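Peptide-binding protein (Photobacterium damsela subsp. piscicida, PDB 6SQX) cleaves the peptidoglycan of potentially competing bacteria, acting as a secreted D,L-endopeptidase of the NlpC/P60 family. Local coordinates at residues E58-F66 with D76-T84; P260-I268 with L279-F289. One frame throughout, in Å; residues are numbered along the deposited sequence. Where two conformers were deposited one is given.

Interaction 1 of 2, residues E58-F66 with D76-T84; sequences EYFNTQYYF and DFYYVPNNT
F66 lays one face of its ring against P81, whose CB sits 3.8 Å from the ring centroid and 19° off the normal, a CH-pi contact displaced toward the CG side of the ring. The amide of N82 approaches obliquely, its plane perpendicular to the ring and ND2 3.5 Å from F66 CE1, while Y78 also comes up at a slant and touches F66 CE2 only loosely. The Y59 ring carries Q63 CG over one face, and its hydroxyl reaches V80 CG1.

Between the rings of Y59 and F66 lies the amide of Q63. Its chain bends at chi2 (-55°), which folds the amide back from the helix toward the turn. NE2 then donates to P81 O at 3.0 Å with an N-H...O angle of 165°. The bond lies in the carbonyl plane, on a lone pair, and nearly in the plane of the amide too, which should help fix the rotation of that group. The same nitrogen lies 3.5 Å from P81 CD, so the proline meets Q63 with both its ring and its carbonyl. Water 1 bridges the other ends of the two amides, 2.7 Å from Q63 OE1 and 3.0 Å from N82 OD1, although more acceptors lie within its reach than it has protons.

Farther out, Q63 touches W338, and V80 rests on Y349 of helix 343-349, placing the contact beside the NlpC/P60 part of the chain. The arrangement is a helix C-terminal end packed on a type II beta turn, V80 to N83: P81 and N82 are its central residues, N82 takes the positive phi characteristic of the third position, and the turn lies in the connection between the antiparallel strands 76-78 and 87-89.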
loop_
_atom_site.group_PDB
_atom_site.type_symbol
_atom_site.label_atom_id
_atom_site.label_comp_id
_atom_site.label_asym_id
_atom_site.label_seq_id
_atom_site.Cartn_x
_atom_site.Cartn_y
_atom_site.Cartn_z
ATOM N N GLU A 58 -11.535 2.725 16.015
ATOM C CA GLU A 58 -10.767 2.364 17.208
ATOM C C GLU A 58 -9.642 1.399 16.854
ATOM O O GLU A 58 -8.501 1.543 17.326
ATOM C CB GLU A 58 -11.696 1.768 18.264
ATOM C CG GLU A 58 -12.538 2.838 18.935
ATOM C CD GLU A 58 -13.545 2.259 19.894
ATOM O OE1 GLU A 58 -13.386 1.062 20.249
ATOM O OE2 GLU A 58 -14.476 2.993 20.298
ATOM N N TYR A 59 -9.935 0.411 16.009
ATOM C CA TYR A 59 -8.885 -0.504 15.586
ATOM C C TYR A 59 -7.794 0.247 14.842
ATOM O O TYR A 59 -6.607 0.058 15.113
ATOM C CB TYR A 59 -9.468 -1.637 14.737
ATOM C CG TYR A 59 -8.478 -2.646 14.235
ATOM C CD1 TYR A 59 -7.803 -3.481 15.113
ATOM C CD2 TYR A 59 -8.221 -2.786 12.864
ATOM C CE1 TYR A 59 -6.906 -4.430 14.653
ATOM C CE2 TYR A 59 -7.319 -3.730 12.386
ATOM C CZ TYR A 59 -6.649 -4.558 13.290
ATOM O OH TYR A 59 -5.757 -5.493 12.824
ATOM N N PHE A 60 -8.186 1.141 13.908
ATOM C CA PHE A 60 -7.201 1.956 13.202
ATOM C C PHE A 60 -6.270 2.684 14.175
ATOM O O PHE A 60 -5.046 2.684 13.995
ATOM C CB PHE A 60 -7.892 2.942 12.238
ATOM C CG PHE A 60 -6.932 3.758 11.428
ATOM C CD1 PHE A 60 -6.284 4.860 11.990
ATOM C CD2 PHE A 60 -6.677 3.427 10.097
ATOM C CE1 PHE A 60 -5.345 5.584 11.256
ATOM C CE2 PHE A 60 -5.756 4.156 9.351
ATOM C CZ PHE A 60 -5.088 5.247 9.941
ATOM N N ASN A 61 -6.836 3.364 15.172
ATOM C CA ASN A 61 -5.978 4.121 16.083
ATOM C C ASN A 61 -5.014 3.205 16.835
ATOM O O ASN A 61 -3.835 3.536 16.998
ATOM C CB ASN A 61 -6.818 4.990 17.016
ATOM C CG ASN A 61 -7.304 6.291 16.325
ATOM O OD1 ASN A 61 -6.767 6.695 15.279
ATOM N ND2 ASN A 61 -8.292 6.953 16.925
ATOM N N THR A 62 -5.474 2.013 17.240
ATOM C CA THR A 62 -4.572 1.096 17.929
ATOM C C THR A 62 -3.427 0.675 17.029
ATOM O O THR A 62 -2.260 0.683 17.444
ATOM C CB THR A 62 -5.336 -0.128 18.415
ATOM O OG1 THR A 62 -6.322 0.290 19.376
ATOM C CG2 THR A 62 -4.366 -1.134 19.087
ATOM N N GLN A 63 -3.735 0.341 15.767
ATOM C CA GLN A 63 -2.689 -0.160 14.888
ATOM C C GLN A 63 -1.779 0.967 14.423
ATOM O O GLN A 63 -0.550 0.795 14.321
ATOM C CB GLN A 63 -3.291 -0.855 13.652
ATOM C CG GLN A 63 -4.275 -2.016 13.983
ATOM C CD GLN A 63 -3.668 -3.094 14.896
ATOM O OE1 GLN A 63 -3.425 -2.848 16.070
ATOM N NE2 GLN A 63 -3.414 -4.283 14.341
ATOM N N TYR A 64 -2.392 2.110 14.089
ATOM C CA TYR A 64 -1.646 3.225 13.505
ATOM C C TYR A 64 -0.677 3.844 14.512
ATOM O O TYR A 64 0.441 4.243 14.143
ATOM C CB TYR A 64 -2.630 4.286 13.025
ATOM C CG TYR A 64 -2.030 5.438 12.266
ATOM C CD1 TYR A 64 -1.545 5.260 10.972
ATOM C CD2 TYR A 64 -2.019 6.727 12.807
ATOM C CE1 TYR A 64 -1.048 6.344 10.228
ATOM C CE2 TYR A 64 -1.521 7.791 12.081
ATOM C CZ TYR A 64 -1.016 7.576 10.809
ATOM O OH TYR A 64 -0.538 8.639 10.048
ATOM N N TYR A 65 -1.079 3.917 15.784
ATOM C CA TYR A 65 -0.227 4.473 16.841
ATOM C C TYR A 65 0.548 3.416 17.619
ATOM O O TYR A 65 1.155 3.748 18.646
ATOM C CB TYR A 65 -1.053 5.347 17.806
ATOM C CG TYR A 65 -1.606 6.586 17.114
ATOM C CD1 TYR A 65 -0.772 7.658 16.792
ATOM C CD2 TYR A 65 -2.960 6.681 16.786
ATOM C CE1 TYR A 65 -1.279 8.806 16.158
ATOM C CE2 TYR A 65 -3.454 7.809 16.144
ATOM C CZ TYR A 65 -2.614 8.867 15.850
ATOM O OH TYR A 65 -3.139 10.010 15.211
ATOM N N PHE A 66 0.595 2.182 17.118
ATOM C CA PHE A 66 1.237 1.106 17.873
ATOM C C PHE A 66 2.689 1.427 18.180
ATOM O O PHE A 66 3.191 1.070 19.259
ATOM C CB PHE A 66 1.161 -0.175 17.049
ATOM C CG PHE A 66 1.788 -1.348 17.724
ATOM C CD1 PHE A 66 1.202 -1.925 18.845
ATOM C CD2 PHE A 66 2.956 -1.898 17.224
ATOM C CE1 PHE A 66 1.791 -3.049 19.450
ATOM C CE2 PHE A 66 3.549 -3.027 17.815
ATOM C CZ PHE A 66 2.956 -3.578 18.943
ATOM N N ASP A 76 11.139 -6.533 17.849
ATOM C CA ASP A 76 10.042 -7.325 17.313
ATOM C C ASP A 76 9.253 -6.468 16.334
ATOM O O ASP A 76 8.964 -5.301 16.619
ATOM C CB ASP A 76 9.077 -7.761 18.446
ATOM C CG ASP A 76 9.764 -8.591 19.550
ATOM O OD1 ASP A 76 10.800 -9.228 19.240
ATOM O OD2 ASP A 76 9.244 -8.595 20.684
ATOM N N PHE A 77 8.872 -7.068 15.207
ATOM C CA PHE A 77 8.086 -6.386 14.182
ATOM C C PHE A 77 6.868 -7.228 13.824
ATOM O O PHE A 77 6.997 -8.427 13.551
ATOM C CB PHE A 77 8.927 -6.102 12.919
ATOM C CG PHE A 77 8.095 -5.745 11.719
ATOM C CD1 PHE A 77 7.400 -4.527 11.661
ATOM C CD2 PHE A 77 7.976 -6.640 10.669
ATOM C CE1 PHE A 77 6.605 -4.197 10.541
ATOM C CE2 PHE A 77 7.168 -6.315 9.555
ATOM C CZ PHE A 77 6.483 -5.098 9.516
ATOM N N TYR A 78 5.694 -6.602 13.809
ATOM C CA TYR A 78 4.428 -7.258 13.484
ATOM C C TYR A 78 3.897 -6.743 12.151
ATOM O O TYR A 78 3.703 -5.543 12.008
ATOM C CB TYR A 78 3.383 -6.925 14.553
ATOM C CG TYR A 78 3.710 -7.543 15.888
ATOM C CD1 TYR A 78 4.688 -6.980 16.726
ATOM C CD2 TYR A 78 3.055 -8.700 16.317
ATOM C CE1 TYR A 78 5.015 -7.580 17.965
ATOM C CE2 TYR A 78 3.352 -9.291 17.555
ATOM C CZ TYR A 78 4.341 -8.746 18.357
ATOM O OH TYR A 78 4.641 -9.334 19.573
ATOM N N TYR A 79 3.566 -7.638 11.215
ATOM C CA TYR A 79 2.784 -7.152 10.066
ATOM C C TYR A 79 1.405 -6.686 10.491
ATOM O O TYR A 79 0.820 -5.815 9.828
ATOM C CB TYR A 79 2.643 -8.249 8.994
ATOM C CG TYR A 79 3.950 -8.560 8.355
ATOM C CD1 TYR A 79 4.530 -7.677 7.441
ATOM C CD2 TYR A 79 4.637 -9.742 8.663
ATOM C CE1 TYR A 79 5.766 -7.940 6.869
ATOM C CE2 TYR A 79 5.876 -10.029 8.066
ATOM C CZ TYR A 79 6.429 -9.117 7.158
ATOM O OH TYR A 79 7.659 -9.347 6.578
ATOM N N VAL A 80 0.837 -7.261 11.546
ATOM C CA VAL A 80 -0.444 -6.846 12.107
ATOM C C VAL A 80 -0.216 -6.636 13.602
ATOM O O VAL A 80 -0.078 -7.626 14.349
ATOM C CB VAL A 80 -1.529 -7.905 11.831
ATOM C CG1 VAL A 80 -2.870 -7.519 12.510
ATOM C CG2 VAL A 80 -1.687 -8.094 10.304
ATOM N N PRO A 81 -0.091 -5.401 14.084
ATOM C CA PRO A 81 0.236 -5.170 15.504
ATOM C C PRO A 81 -0.676 -5.975 16.409
ATOM O O PRO A 81 -1.880 -6.098 16.181
ATOM C CB PRO A 81 0.008 -3.657 15.672
ATOM C CG PRO A 81 0.392 -3.110 14.352
ATOM C CD PRO A 81 -0.118 -4.145 13.308
ATOM N N ASN A 82 -0.066 -6.584 17.424
ATOM C CA ASN A 82 -0.720 -7.368 18.475
ATOM C C ASN A 82 -1.218 -8.725 18.018
ATOM O O ASN A 82 -1.723 -9.489 18.863
ATOM C CB ASN A 82 -1.867 -6.630 19.188
ATOM C CG ASN A 82 -1.397 -5.402 19.934
ATOM O OD1 ASN A 82 -1.993 -4.296 19.822
ATOM N ND2 ASN A 82 -0.319 -5.564 20.702
ATOM N N ASN A 83 -1.049 -9.100 16.756
ATOM C CA ASN A 83 -1.390 -10.446 16.327
ATOM C C ASN A 83 -0.081 -11.224 16.248
ATOM O O ASN A 83 0.715 -11.026 15.335
ATOM C CB ASN A 83 -2.135 -10.439 14.983
ATOM C CG ASN A 83 -2.592 -11.833 14.608
ATOM O OD1 ASN A 83 -1.905 -12.797 14.926
ATOM N ND2 ASN A 83 -3.755 -11.959 13.978
ATOM N N THR A 84 0.155 -12.118 17.229
ATOM C CA THR A 84 1.438 -12.827 17.261
ATOM C C THR A 84 1.621 -13.836 16.133
ATOM O O THR A 84 2.740 -14.317 15.948
ATOM C CB THR A 84 1.660 -13.519 18.602
ATOM O OG1 THR A 84 0.614 -14.484 18.815
ATOM C CG2 THR A 84 1.679 -12.476 19.710
HETATM O O HOH W 1 -4.302 -4.569 17.982
#

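Interaction 2 of 2, residues P260-I268 with L279-F289; sequences PEHKGKLKI and LLTVNSKNLKF
L266 and V282 meet where the beta hairpin of strands 265-271 and 277-281 runs out into the chain leading to strand 289-291. The five-stranded antiparallel sheet repeats the strand order of the SH3 domain (SH3b1 type) earlier in the chain, consistent with a second SH3-like barrel.

The tight side is built on L266, V282 and L287. V282 N donates to the L266 carbonyl, and L266 CD2 meets L287 CD1 at 4.0 Å, the two leucines crossing at about a right angle; V232 and L259 touch L266. Two residues on, I268 pairs with L280 through two backbone bonds, the L280 side chain lying at the exposed margin. I268 CG1, held between the backbone N and carbonyl carbon (chi1 57°), packs against V282 CG2 at 3.8 Å.

The other face, with K267 and T281 in a non-hydrogen-bonded pair, is nearer solvent. K267 stretches its extended chain across T281, CE 3.3 Å from OG1, and carries NZ on to a hydrogen bond with Y229 OH. The exposed K265 lays CD 3.8 Å from T281 CG2.

In one of its two conformers S284 OG accepts from L266 N at 2.8 Å and donates to V282 O, a link therefore doubtful as a permanent one. Nearby, the G264 carbonyl oxygen, in the type I' turn H262-K265, lies at the edge of the F289 ring, 3.5 Å from CZ.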
loop_
_atom_site.group_PDB
_atom_site.type_symbol
_atom_site.label_atom_id
_atom_site.label_comp_id
_atom_site.label_asym_id
_atom_site.label_seq_id
_atom_site.Cartn_x
_atom_site.Cartn_y
_atom_site.Cartn_z
ATOM N N PRO A 260 -2.253 17.296 12.076
ATOM C CA PRO A 260 -2.996 18.260 12.900
ATOM C C PRO A 260 -3.448 19.485 12.109
ATOM O O PRO A 260 -2.833 19.887 11.116
ATOM C CB PRO A 260 -1.972 18.682 13.975
ATOM C CG PRO A 260 -0.967 17.559 14.015
ATOM C CD PRO A 260 -0.872 17.094 12.563
ATOM N N GLU A 261 -4.502 20.121 12.627
ATOM C CA GLU A 261 -4.991 21.357 12.048
ATOM C C GLU A 261 -5.521 22.233 13.181
ATOM O O GLU A 261 -6.172 21.749 14.114
ATOM C CB GLU A 261 -6.111 21.025 11.037
ATOM C CG GLU A 261 -6.982 22.203 10.583
ATOM C CD GLU A 261 -8.213 22.400 11.470
ATOM O OE1 GLU A 261 -8.380 23.518 12.003
ATOM O OE2 GLU A 261 -9.022 21.440 11.635
ATOM N N HIS A 262 -5.207 23.522 13.115
ATOM C CA HIS A 262 -5.653 24.475 14.116
ATOM C C HIS A 262 -6.085 25.746 13.396
ATOM O O HIS A 262 -5.327 26.271 12.571
ATOM C CB HIS A 262 -4.499 24.743 15.091
ATOM C CG HIS A 262 -4.817 25.776 16.125
ATOM N ND1 HIS A 262 -5.565 25.494 17.247
ATOM C CD2 HIS A 262 -4.509 27.095 16.200
ATOM C CE1 HIS A 262 -5.695 26.588 17.978
ATOM N NE2 HIS A 262 -5.067 27.576 17.365
ATOM N N LYS A 263 -7.311 26.212 13.680
ATOM C CA LYS A 263 -7.846 27.426 13.048
ATOM C C LYS A 263 -7.773 27.353 11.527
ATOM O O LYS A 263 -7.633 28.374 10.836
ATOM C CB LYS A 263 -7.238 28.714 13.613
ATOM C CG LYS A 263 -7.624 28.936 15.082
ATOM C CD LYS A 263 -6.938 30.163 15.676
ATOM C CE LYS A 263 -7.227 30.311 17.180
ATOM N NZ LYS A 263 -6.381 31.347 17.853
ATOM N N GLY A 264 -7.984 26.147 10.996
ATOM C CA GLY A 264 -8.021 25.928 9.562
ATOM C C GLY A 264 -6.683 25.811 8.881
ATOM O O GLY A 264 -6.646 25.665 7.640
ATOM N N LYS A 265 -5.579 25.853 9.634
ATOM C CA LYS A 265 -4.242 25.749 9.073
ATOM C C LYS A 265 -3.656 24.394 9.431
ATOM O O LYS A 265 -3.687 23.979 10.596
ATOM C CB LYS A 265 -3.323 26.879 9.548
ATOM C CG LYS A 265 -3.799 28.269 9.074
ATOM C CD LYS A 265 -2.789 29.357 9.413
ATOM C CE LYS A 265 -3.364 30.752 9.094
ATOM N NZ LYS A 265 -2.492 31.853 9.585
ATOM N N LEU A 266 -3.144 23.716 8.423
ATOM C CA LEU A 266 -2.422 22.470 8.605
ATOM C C LEU A 266 -1.144 22.692 9.414
ATOM O O LEU A 266 -0.473 23.716 9.294
ATOM C CB LEU A 266 -2.037 22.003 7.193
ATOM C CG LEU A 266 -1.425 20.638 7.008
ATOM C CD1 LEU A 266 -2.503 19.617 7.321
ATOM C CD2 LEU A 266 -0.975 20.512 5.568
ATOM N N LYS A 267 -0.770 21.691 10.223
ATOM C CA LYS A 267 0.554 21.671 10.832
ATOM C C LYS A 267 1.302 20.428 10.347
ATOM O O LYS A 267 0.709 19.352 10.170
ATOM C CB LYS A 267 0.496 21.720 12.359
ATOM C CG LYS A 267 -0.190 22.975 12.924
ATOM C CD LYS A 267 0.053 23.099 14.431
ATOM C CE LYS A 267 -0.286 24.484 14.955
ATOM N NZ LYS A 267 0.234 24.617 16.334
ATOM N N ILE A 268 2.586 20.589 10.059
ATOM C CA ILE A 268 3.380 19.449 9.603
ATOM C C ILE A 268 4.571 19.304 10.537
ATOM O O ILE A 268 5.136 20.317 10.999
ATOM C CB ILE A 268 3.858 19.599 8.145
ATOM C CG1 ILE A 268 4.659 20.885 7.965
ATOM C CG2 ILE A 268 2.705 19.516 7.169
ATOM C CD1 ILE A 268 5.377 21.010 6.605
ATOM N N LEU A 279 6.124 20.877 15.341
ATOM C CA LEU A 279 5.082 21.204 14.383
ATOM C C LEU A 279 5.289 22.596 13.785
ATOM O O LEU A 279 5.564 23.573 14.495
ATOM C CB LEU A 279 3.708 21.119 15.039
ATOM C CG LEU A 279 3.279 19.727 15.486
ATOM C CD1 LEU A 279 1.888 19.840 16.100
ATOM C CD2 LEU A 279 3.261 18.720 14.332
ATOM N N LEU A 280 5.129 22.680 12.469
ATOM C CA LEU A 280 5.183 23.945 11.744
ATOM C C LEU A 280 3.818 24.233 11.142
ATOM O O LEU A 280 3.266 23.381 10.445
ATOM C CB LEU A 280 6.198 23.832 10.611
ATOM C CG LEU A 280 6.239 24.971 9.588
ATOM C CD1 LEU A 280 6.804 26.211 10.277
ATOM C CD2 LEU A 280 7.064 24.581 8.350
ATOM N N THR A 281 3.295 25.439 11.377
ATOM C CA THR A 281 2.030 25.835 10.764
ATOM C C THR A 281 2.237 26.225 9.298
ATOM O O THR A 281 3.131 27.016 8.974
ATOM C CB THR A 281 1.441 27.027 11.514
ATOM O OG1 THR A 281 1.132 26.633 12.844
ATOM C CG2 THR A 281 0.159 27.501 10.852
ATOM N N VAL A 282 1.401 25.683 8.417
ATOM C CA VAL A 282 1.468 25.932 6.980
ATOM C C VAL A 282 0.367 26.906 6.586
ATOM O O VAL A 282 -0.773 26.775 7.032
ATOM C CB VAL A 282 1.290 24.596 6.226
ATOM C CG1 VAL A 282 1.410 24.783 4.719
ATOM C CG2 VAL A 282 2.295 23.551 6.717
ATOM N N ASN A 283 0.691 27.880 5.744
ATOM C CA ASN A 283 -0.372 28.719 5.168
ATOM C C ASN A 283 -1.273 27.848 4.294
ATOM O O ASN A 283 -0.823 27.280 3.294
ATOM C CB ASN A 283 0.238 29.857 4.359
ATOM C CG ASN A 283 0.744 31.002 5.251
ATOM O OD1 ASN A 283 0.131 31.326 6.280
ATOM N ND2 ASN A 283 1.871 31.604 4.869
ATOM N N SER A 284 -2.539 27.699 4.680
ATOM C CA SER A 284 -3.391 26.648 4.137
ATOM C C SER A 284 -4.529 27.163 3.263
ATOM O O SER A 284 -5.425 26.379 2.917
ATOM C CB SER A 284 -3.939 25.783 5.274
ATOM O OG SER A 284 -2.862 25.220 6.020
ATOM N N LYS A 285 -4.523 28.454 2.901
ATOM C CA LYS A 285 -5.655 29.021 2.168
ATOM C C LYS A 285 -6.051 28.188 0.944
ATOM O O LYS A 285 -7.245 27.974 0.691
ATOM C CB LYS A 285 -5.380 30.484 1.798
ATOM C CG LYS A 285 -4.230 30.695 0.811
ATOM C CD LYS A 285 -2.866 30.706 1.500
ATOM C CE LYS A 285 -1.727 30.687 0.483
ATOM N NZ LYS A 285 -0.383 30.692 1.139
ATOM N N ASN A 286 -5.078 27.689 0.183
ATOM C CA ASN A 286 -5.379 26.993 -1.062
ATOM C C ASN A 286 -5.306 25.478 -0.948
ATOM O O ASN A 286 -5.308 24.796 -1.976
ATOM C CB ASN A 286 -4.438 27.453 -2.173
ATOM C CG ASN A 286 -4.603 28.909 -2.498
ATOM O OD1 ASN A 286 -5.717 29.373 -2.776
ATOM N ND2 ASN A 286 -3.497 29.657 -2.449
ATOM N N LEU A 287 -5.234 24.940 0.264
ATOM C CA LEU A 287 -5.039 23.505 0.427
ATOM C C LEU A 287 -6.381 22.779 0.465
ATOM O O LEU A 287 -7.412 23.353 0.829
ATOM C CB LEU A 287 -4.235 23.190 1.690
ATOM C CG LEU A 287 -2.817 23.753 1.683
ATOM C CD1 LEU A 287 -2.067 23.313 2.946
ATOM C CD2 LEU A 287 -2.034 23.389 0.402
ATOM N N LYS A 288 -6.352 21.492 0.090
ATOM C CA LYS A 288 -7.556 20.667 -0.041
ATOM C C LYS A 288 -7.468 19.518 0.972
ATOM O O LYS A 288 -6.728 18.534 0.775
ATOM C CB LYS A 288 -7.716 20.129 -1.454
ATOM C CG LYS A 288 -7.738 21.209 -2.578
ATOM C CD LYS A 288 -6.459 20.959 -3.443
ATOM C CE LYS A 288 -6.340 21.717 -4.764
ATOM N NZ LYS A 288 -4.977 21.463 -5.399
ATOM N N PHE A 289 -8.219 19.651 2.063
ATOM C CA PHE A 289 -8.224 18.641 3.109
ATOM C C PHE A 289 -9.550 18.698 3.840
ATOM O O PHE A 289 -10.337 19.635 3.659
ATOM C CB PHE A 289 -7.022 18.746 4.084
ATOM C CG PHE A 289 -6.874 20.084 4.782
ATOM C CD1 PHE A 289 -7.701 20.436 5.848
ATOM C CD2 PHE A 289 -5.868 20.964 4.395
ATOM C CE1 PHE A 289 -7.550 21.677 6.504
ATOM C CE2 PHE A 289 -5.700 22.195 5.034
ATOM C CZ PHE A 289 -6.531 22.550 6.101
#

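From the N terminus, helix 50-64 comes first, and interaction 1 closes the short loop that follows it, bringing the turn at 80-83 back onto the helix end. The chain then passes through the SH3 domain and helix 220-226 before interaction 2 opens. That contact closes the hairpin excursion 269-278 and the return toward strand 289-291. The two are in series, neither enclosing nor crossing the other, with centres 28 Å apart and nearest atoms about 8 Å apart. Interaction 1 ties the N-terminal helix to a turn beside helix 343-349; interaction 2 joins the hairpin 265-271/277-281 to strand 259-262 and the start of strand 289-291 within a five-stranded sheet. W226 lies near both, bonding to Y65 and touching P260.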